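Translation initiation factor 6 (Methanocaldococcus jannaschii, PDB 1G61) binds the 50S ribosomal subunit and keeps it from joining the 30S subunit to form the 70S initiation complex. Local coordinates at residues A[4-9]-A[207-212]; A[12-17]-A[196-201]; A[69-74]-A[132-137]. One frame throughout, in Å; residues are numbered along the deposited sequence.

Contacts 1 and 2 share a sheet, whose strands 207-210 and 200-202 lie side by side with strand 4-7 beyond 207-210; their centres are 8 Å apart. Contact 3 lies across the chain's centre, about 27 Å from the centre of contact 1 and 21 Å from that of contact 2, and touches neither. Contact 1 is a partly buried parallel strand pair at which R6 and Y8 are exposed. Contact 2, nearer the middle, trades regular pairing for one backbone carbonyl received at the start of a helix. Contact 3 is fully buried and has no hydrogen bond of its own, only a helix end packed on a strand. Along the chain they nest: 3 inside 2 inside 1.

Contact 1. Residues A[4-9]-A[207-212]; sequences IIRKYF and AVVGGD
V209 CG1 meets two side chains of the other strand, R6 CG at 3.7 Å and, at longer range, I4 CG2 at 4.2 Å. V208 forks on the reverse face. With V208 CG1 anti to the backbone N (chi1 -177°), that branch leans on CB and CG of K7, whereas V208 CG2 lies alongside I5, 4.1 Å from I5 CG1. Between these two layers the backbones pair in parallel through hydrogen bonds from I5 N to A207 O, V209 N to I5 O (2.9 Å) and K7 N to V209 O. Strand 4-7, from the start of the chain, thus lies at the edge of a sheet built from strands near the chain's end, consistent with the velcro closure described for this alpha-beta barrel. Past the strands the hollow is a bare glycine: the Y8 ring lays one face over G211 CA, which is 3.7 Å from the ring centroid, a CH-pi contact. The same ring's edge meets D212, for Y8 OH donates a short hydrogen bond of 2.5 Å to D212 OD1, coming from above the carboxylate plane, which is turned 69° from the ring. Both long cationic chains find acceptors elsewhere: K7 NZ makes salt bridges to D36 and E39, while R6 NE bonds to the carbonyl of T213.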
loop_
_atom_site.group_PDB
_atom_site.type_symbol
_atom_site.label_atom_id
_atom_site.label_comp_id
_atom_site.label_asym_id
_atom_site.label_seq_id
_atom_site.Cartn_x
_atom_site.Cartn_y
_atom_site.Cartn_z
ATOM N N ILE A 4 -5.258 -13.883 7.358
ATOM C CA ILE A 4 -3.913 -13.340 7.273
ATOM C C ILE A 4 -2.892 -14.453 7.089
ATOM O O ILE A 4 -3.003 -15.458 7.814
ATOM C CB ILE A 4 -3.550 -12.603 8.588
ATOM C CG1 ILE A 4 -4.525 -11.474 8.950
ATOM C CG2 ILE A 4 -2.121 -12.094 8.521
ATOM C CD1 ILE A 4 -3.983 -10.529 10.016
ATOM N N ILE A 5 -1.982 -14.304 6.138
ATOM C CA ILE A 5 -0.911 -15.278 5.944
ATOM C C ILE A 5 0.398 -14.556 6.113
ATOM O O ILE A 5 0.522 -13.354 5.852
ATOM C CB ILE A 5 -0.948 -15.949 4.541
ATOM C CG1 ILE A 5 -0.580 -14.932 3.453
ATOM C CG2 ILE A 5 -2.300 -16.597 4.288
ATOM C CD1 ILE A 5 -0.615 -15.513 2.050
ATOM N N ARG A 6 1.341 -15.316 6.610
ATOM C CA ARG A 6 2.744 -14.919 6.604
ATOM C C ARG A 6 3.470 -15.358 5.367
ATOM O O ARG A 6 3.354 -16.532 4.998
ATOM C CB ARG A 6 3.441 -15.679 7.736
ATOM C CG ARG A 6 3.426 -14.916 9.030
ATOM C CD ARG A 6 4.327 -15.655 10.035
ATOM N NE ARG A 6 4.186 -15.150 11.388
ATOM C CZ ARG A 6 3.335 -15.585 12.323
ATOM N NH1 ARG A 6 2.490 -16.568 12.083
ATOM N NH2 ARG A 6 3.364 -15.019 13.510
ATOM N N LYS A 7 4.244 -14.510 4.730
ATOM C CA LYS A 7 4.942 -14.885 3.526
ATOM C C LYS A 7 6.305 -14.218 3.456
ATOM O O LYS A 7 6.445 -13.079 3.932
ATOM C CB LYS A 7 4.219 -14.434 2.240
ATOM C CG LYS A 7 2.984 -15.179 1.860
ATOM C CD LYS A 7 3.306 -16.596 1.415
ATOM C CE LYS A 7 3.978 -16.550 0.044
ATOM N NZ LYS A 7 4.409 -17.930 -0.315
ATOM N N TYR A 8 7.234 -14.905 2.828
ATOM C CA TYR A 8 8.400 -14.279 2.255
ATOM C C TYR A 8 8.198 -14.336 0.740
ATOM O O TYR A 8 7.607 -15.291 0.229
ATOM C CB TYR A 8 9.687 -15.000 2.623
ATOM C CG TYR A 8 9.941 -15.173 4.084
ATOM C CD1 TYR A 8 9.448 -16.262 4.792
ATOM C CD2 TYR A 8 10.680 -14.210 4.769
ATOM C CE1 TYR A 8 9.713 -16.363 6.152
ATOM C CE2 TYR A 8 10.950 -14.305 6.121
ATOM C CZ TYR A 8 10.449 -15.395 6.800
ATOM O OH TYR A 8 10.711 -15.539 8.145
ATOM N N PHE A 9 8.656 -13.323 0.038
ATOM C CA PHE A 9 8.666 -13.326 -1.431
ATOM C C PHE A 9 10.089 -13.656 -1.891
ATOM O O PHE A 9 10.955 -12.757 -1.821
ATOM C CB PHE A 9 8.244 -11.969 -1.971
ATOM C CG PHE A 9 6.774 -11.634 -1.850
ATOM C CD1 PHE A 9 5.837 -12.562 -1.359
ATOM C CD2 PHE A 9 6.318 -10.390 -2.260
ATOM C CE1 PHE A 9 4.499 -12.241 -1.286
ATOM C CE2 PHE A 9 4.968 -10.073 -2.159
ATOM C CZ PHE A 9 4.069 -10.993 -1.672
ATOM N N ALA A 207 -4.835 -10.030 4.726
ATOM C CA ALA A 207 -3.514 -9.384 4.717
ATOM C C ALA A 207 -2.433 -10.426 4.434
ATOM O O ALA A 207 -2.549 -11.619 4.770
ATOM C CB ALA A 207 -3.229 -8.713 6.045
ATOM N N VAL A 208 -1.350 -9.942 3.824
ATOM C CA VAL A 208 -0.100 -10.708 3.672
ATOM C C VAL A 208 0.913 -9.988 4.538
ATOM O O VAL A 208 1.191 -8.796 4.288
ATOM C CB VAL A 208 0.347 -10.829 2.213
ATOM C CG1 VAL A 208 1.599 -11.699 2.102
ATOM C CG2 VAL A 208 -0.776 -11.406 1.363
ATOM N N VAL A 209 1.475 -10.670 5.527
ATOM C CA VAL A 209 2.418 -10.014 6.407
ATOM C C VAL A 209 3.795 -10.649 6.236
ATOM O O VAL A 209 3.867 -11.876 5.981
ATOM C CB VAL A 209 2.017 -10.114 7.905
ATOM C CG1 VAL A 209 2.080 -11.517 8.430
ATOM C CG2 VAL A 209 2.881 -9.242 8.796
ATOM N N GLY A 210 4.850 -9.855 6.409
ATOM C CA GLY A 210 6.175 -10.419 6.225
ATOM C C GLY A 210 6.396 -11.618 7.152
ATOM O O GLY A 210 5.937 -11.654 8.309
ATOM N N GLY A 211 7.138 -12.608 6.652
ATOM C CA GLY A 211 7.355 -13.898 7.294
ATOM C C GLY A 211 7.984 -13.815 8.675
ATOM O O GLY A 211 7.825 -14.747 9.506
ATOM N N ASP A 212 8.739 -12.776 9.035
ATOM C CA ASP A 212 9.361 -12.696 10.338
ATOM C C ASP A 212 8.430 -12.151 11.422
ATOM O O ASP A 212 8.795 -12.073 12.578
ATOM C CB ASP A 212 10.598 -11.800 10.266
ATOM C CG ASP A 212 11.664 -12.433 9.368
ATOM O OD1 ASP A 212 11.867 -13.674 9.443
ATOM O OD2 ASP A 212 12.310 -11.664 8.631
#

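Contact 2. Residues A[12-17]-A[196-201]; sequences IPTIGV and VGACII
I15 works its way along the backbone of C199 and on to I201. Its CB rests 3.7 Å from C199 O, and CG1 stays close to that same carbonyl. I15 CG2, placed anti to the backbone N by a chi1 of -55°, instead reaches I201 CG1 at 3.9 Å, the two side chains crossing at about a right angle. At the tip, I15 CD1 leaves this pair of segments and packs on the carbonyl oxygen of K7 in strand 4-7. Next along, G16 CA comes within 3.3 Å of G197 O in a CA-H...O contact, and with no side chain there the two backbones approach closely. The A198 carbonyl is the polar centre: G16 N gives A198 O a hydrogen bond of 2.9 Å from well above the carbonyl plane, and V17 N adds a weak one. T14 CG2 packs 3.2 Å from A198 O, and it and V17 CG2 both touch the A198 methyl. An inverse gamma turn centred on T14 precedes the short, weakly bonded helix 15-18. Turn and helix are thereby held on the segment leading into strand 200-202, placing both chain ends in one subdomain, consistent with the ring of alpha-beta subdomains of the eIF-6 family.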
loop_
_atom_site.group_PDB
_atom_site.type_symbol
_atom_site.label_atom_id
_atom_site.label_comp_id
_atom_site.label_asym_id
_atom_site.label_seq_id
_atom_site.Cartn_x
_atom_site.Cartn_y
_atom_site.Cartn_z
ATOM N N ILE A 12 12.406 -12.677 0.779
ATOM C CA ILE A 12 12.427 -11.286 1.201
ATOM C C ILE A 12 11.204 -11.010 2.082
ATOM O O ILE A 12 10.071 -11.285 1.641
ATOM C CB ILE A 12 12.417 -10.348 -0.034
ATOM C CG1 ILE A 12 13.675 -10.532 -0.877
ATOM C CG2 ILE A 12 12.217 -8.897 0.363
ATOM C CD1 ILE A 12 13.553 -9.905 -2.261
ATOM N N PRO A 13 11.369 -10.506 3.313
ATOM C CA PRO A 13 10.231 -10.299 4.209
ATOM C C PRO A 13 9.540 -8.953 4.032
ATOM O O PRO A 13 8.470 -8.721 4.625
ATOM C CB PRO A 13 10.868 -10.341 5.601
ATOM C CG PRO A 13 12.243 -9.774 5.356
ATOM C CD PRO A 13 12.674 -10.270 3.972
ATOM N N THR A 14 10.110 -8.066 3.249
ATOM C CA THR A 14 9.665 -6.684 3.056
ATOM C C THR A 14 8.563 -6.630 2.032
ATOM O O THR A 14 8.758 -6.040 0.980
ATOM C CB THR A 14 10.876 -5.884 2.514
ATOM O OG1 THR A 14 12.040 -6.379 3.152
ATOM C CG2 THR A 14 10.723 -4.463 2.930
ATOM N N ILE A 15 7.414 -7.276 2.305
ATOM C CA ILE A 15 6.279 -7.443 1.381
ATOM C C ILE A 15 5.787 -6.150 0.787
ATOM O O ILE A 15 5.464 -6.092 -0.411
ATOM C CB ILE A 15 5.054 -8.149 2.111
ATOM C CG1 ILE A 15 5.437 -9.470 2.741
ATOM C CG2 ILE A 15 3.852 -8.297 1.194
ATOM C CD1 ILE A 15 6.306 -10.320 1.744
ATOM N N GLY A 16 5.689 -5.111 1.614
ATOM C CA GLY A 16 5.113 -3.824 1.232
ATOM C C GLY A 16 5.995 -3.011 0.285
ATOM O O GLY A 16 5.498 -2.126 -0.420
ATOM N N VAL A 17 7.325 -3.274 0.270
ATOM C CA VAL A 17 8.171 -2.636 -0.757
ATOM C C VAL A 17 7.936 -3.265 -2.110
ATOM O O VAL A 17 8.063 -2.649 -3.164
ATOM C CB VAL A 17 9.634 -2.799 -0.337
ATOM C CG1 VAL A 17 10.656 -2.524 -1.442
ATOM C CG2 VAL A 17 9.901 -1.858 0.848
ATOM N N VAL A 196 5.889 -0.276 9.186
ATOM C CA VAL A 196 5.018 -1.436 8.952
ATOM C C VAL A 196 4.487 -1.453 7.550
ATOM O O VAL A 196 4.139 -2.542 7.041
ATOM C CB VAL A 196 3.860 -1.428 9.988
ATOM C CG1 VAL A 196 4.465 -1.673 11.382
ATOM C CG2 VAL A 196 3.037 -0.171 9.934
ATOM N N GLY A 197 4.417 -0.313 6.869
ATOM C CA GLY A 197 3.982 -0.282 5.472
ATOM C C GLY A 197 4.974 -1.022 4.565
ATOM O O GLY A 197 4.588 -1.513 3.510
ATOM N N ALA A 198 6.222 -1.152 4.949
ATOM C CA ALA A 198 7.200 -1.914 4.175
ATOM C C ALA A 198 6.991 -3.403 4.380
ATOM O O ALA A 198 7.565 -4.183 3.604
ATOM C CB ALA A 198 8.629 -1.535 4.584
ATOM N N CYS A 199 6.191 -3.835 5.347
ATOM C CA CYS A 199 6.154 -5.236 5.783
ATOM C C CYS A 199 4.841 -5.951 5.502
ATOM O O CYS A 199 4.768 -7.180 5.684
ATOM C CB CYS A 199 6.363 -5.308 7.318
ATOM S SG CYS A 199 7.952 -4.616 7.855
ATOM N N ILE A 200 3.809 -5.241 5.098
ATOM C CA ILE A 200 2.443 -5.780 5.063
ATOM C C ILE A 200 1.684 -5.180 3.881
ATOM O O ILE A 200 1.806 -3.996 3.610
ATOM C CB ILE A 200 1.678 -5.357 6.317
ATOM C CG1 ILE A 200 2.318 -5.888 7.620
ATOM C CG2 ILE A 200 0.209 -5.768 6.225
ATOM C CD1 ILE A 200 1.785 -5.244 8.868
ATOM N N ILE A 201 0.918 -6.008 3.195
ATOM C CA ILE A 201 -0.134 -5.473 2.313
ATOM C C ILE A 201 -1.464 -6.025 2.820
ATOM O O ILE A 201 -1.572 -7.165 3.298
ATOM C CB ILE A 201 0.107 -5.802 0.831
ATOM C CG1 ILE A 201 0.109 -7.315 0.571
ATOM C CG2 ILE A 201 1.395 -5.158 0.324
ATOM C CD1 ILE A 201 0.204 -7.710 -0.888
#

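Contact 3. Residues A[69-74]-A[132-137]; sequences GLLLPK and EDSLNV
G69, the first residue of strand 69-73, meets the last turn of helix 128-135, with G69 CA 4.6 Å from L135 CA. No hydrogen bond joins the two backbones; instead G69 CA makes a CA-H...O contact of 3.3 Å with S134 O, a close approach made possible by the missing side chain. Just past the helix, N136 leaves helical geometry with a positive phi of 60°, its N-H still bonded to E132 O. L71 carries the side-chain packing. Its CD2 lies 3.3 Å from S134 OG and 3.6 Å from S134 CB, while its CG and CD1 meet the methyls of L135, the two leucines crossing at about a right angle, with L71 CG 4.1 Å from L135 CD2. The buried S134 hydroxyl bonds the carbonyl of N96, and N66 ties both segments together, its OD1 receiving G69 N and its ND2 bonding L135 O. Strand 69-73 runs between strands 64-65 and 96-100, with L71 touching E98 and I100 of the latter and L70 and L72 packing on helix 78-90. Strand 111-113 contributes I111 against L71 and T113 against L135.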
loop_
_atom_site.group_PDB
_atom_site.type_symbol
_atom_site.label_atom_id
_atom_site.label_comp_id
_atom_site.label_asym_id
_atom_site.label_seq_id
_atom_site.Cartn_x
_atom_site.Cartn_y
_atom_site.Cartn_z
ATOM N N GLY A 69 -8.077 5.074 -8.509
ATOM C CA GLY A 69 -6.932 5.568 -9.245
ATOM C C GLY A 69 -5.711 4.710 -9.023
ATOM O O GLY A 69 -5.617 3.929 -8.047
ATOM N N LEU A 70 -4.750 4.858 -9.917
ATOM C CA LEU A 70 -3.443 4.199 -9.833
ATOM C C LEU A 70 -2.403 5.253 -10.138
ATOM O O LEU A 70 -2.456 5.837 -11.238
ATOM C CB LEU A 70 -3.355 3.041 -10.848
ATOM C CG LEU A 70 -1.932 2.406 -11.016
ATOM C CD1 LEU A 70 -1.463 1.755 -9.746
ATOM C CD2 LEU A 70 -1.952 1.459 -12.196
ATOM N N LEU A 71 -1.485 5.462 -9.208
ATOM C CA LEU A 71 -0.437 6.486 -9.392
ATOM C C LEU A 71 0.890 5.802 -9.754
ATOM O O LEU A 71 1.308 4.854 -9.071
ATOM C CB LEU A 71 -0.224 7.298 -8.125
ATOM C CG LEU A 71 -1.459 7.886 -7.474
ATOM C CD1 LEU A 71 -1.069 8.702 -6.234
ATOM C CD2 LEU A 71 -2.207 8.770 -8.457
ATOM N N LEU A 72 1.540 6.311 -10.787
ATOM C CA LEU A 72 2.803 5.728 -11.255
ATOM C C LEU A 72 3.840 6.844 -11.284
ATOM O O LEU A 72 3.504 7.998 -11.564
ATOM C CB LEU A 72 2.583 5.138 -12.634
ATOM C CG LEU A 72 1.658 3.923 -12.661
ATOM C CD1 LEU A 72 1.241 3.618 -14.103
ATOM C CD2 LEU A 72 2.337 2.714 -12.026
ATOM N N PRO A 73 5.112 6.512 -11.062
ATOM C CA PRO A 73 6.186 7.502 -11.103
ATOM C C PRO A 73 6.605 7.780 -12.536
ATOM O O PRO A 73 6.280 7.045 -13.501
ATOM C CB PRO A 73 7.302 6.783 -10.317
ATOM C CG PRO A 73 7.151 5.339 -10.731
ATOM C CD PRO A 73 5.631 5.161 -10.724
ATOM N N LYS A 74 7.394 8.882 -12.683
ATOM C CA LYS A 74 7.766 9.317 -14.023
ATOM C C LYS A 74 8.650 8.297 -14.732
ATOM O O LYS A 74 8.795 8.375 -15.961
ATOM C CB LYS A 74 8.460 10.690 -13.962
ATOM C CG LYS A 74 9.794 10.653 -13.212
ATOM C CD LYS A 74 10.379 12.057 -13.099
ATOM C CE LYS A 74 11.641 12.054 -12.246
ATOM N NZ LYS A 74 12.482 13.260 -12.491
ATOM N N GLU A 132 -5.370 14.088 -5.675
ATOM C CA GLU A 132 -6.810 14.126 -5.394
ATOM C C GLU A 132 -7.664 13.701 -6.562
ATOM O O GLU A 132 -8.649 12.971 -6.406
ATOM C CB GLU A 132 -7.223 15.593 -5.087
ATOM C CG GLU A 132 -6.819 16.109 -3.746
ATOM C CD GLU A 132 -6.889 17.619 -3.602
ATOM O OE1 GLU A 132 -6.883 18.441 -4.582
ATOM O OE2 GLU A 132 -6.945 18.018 -2.436
ATOM N N ASP A 133 -7.309 14.189 -7.753
ATOM C CA ASP A 133 -8.140 13.892 -8.930
ATOM C C ASP A 133 -8.067 12.425 -9.306
ATOM O O ASP A 133 -9.101 11.900 -9.794
ATOM C CB ASP A 133 -7.727 14.792 -10.091
ATOM C CG ASP A 133 -8.165 16.257 -9.876
ATOM O OD1 ASP A 133 -8.889 16.554 -8.892
ATOM O OD2 ASP A 133 -7.752 17.081 -10.692
ATOM N N SER A 134 -6.930 11.759 -9.108
ATOM C CA SER A 134 -6.783 10.375 -9.475
ATOM C C SER A 134 -7.380 9.458 -8.404
ATOM O O SER A 134 -8.172 8.573 -8.711
ATOM C CB SER A 134 -5.298 10.010 -9.693
ATOM O OG SER A 134 -5.196 8.585 -9.785
ATOM N N LEU A 135 -6.978 9.681 -7.145
ATOM C CA LEU A 135 -7.469 8.805 -6.063
ATOM C C LEU A 135 -8.923 9.112 -5.704
ATOM O O LEU A 135 -9.590 8.256 -5.106
ATOM C CB LEU A 135 -6.582 8.937 -4.846
ATOM C CG LEU A 135 -5.125 8.493 -5.041
ATOM C CD1 LEU A 135 -4.393 8.630 -3.706
ATOM C CD2 LEU A 135 -5.011 7.077 -5.572
ATOM N N ASN A 136 -9.415 10.329 -6.027
ATOM C CA ASN A 136 -10.808 10.683 -5.831
ATOM C C ASN A 136 -11.205 10.584 -4.379
ATOM O O ASN A 136 -12.323 10.142 -4.055
ATOM C CB ASN A 136 -11.750 9.830 -6.717
ATOM C CG ASN A 136 -13.173 10.353 -6.752
ATOM O OD1 ASN A 136 -14.138 9.558 -6.790
ATOM N ND2 ASN A 136 -13.285 11.646 -6.786
ATOM N N VAL A 137 -10.336 11.023 -3.474
ATOM C CA VAL A 137 -10.601 11.079 -2.049
ATOM C C VAL A 137 -10.017 12.378 -1.467
ATOM O O VAL A 137 -9.206 13.044 -2.108
ATOM C CB VAL A 137 -10.004 9.901 -1.276
ATOM C CG1 VAL A 137 -10.617 8.556 -1.686
ATOM C CG2 VAL A 137 -8.486 9.852 -1.469
#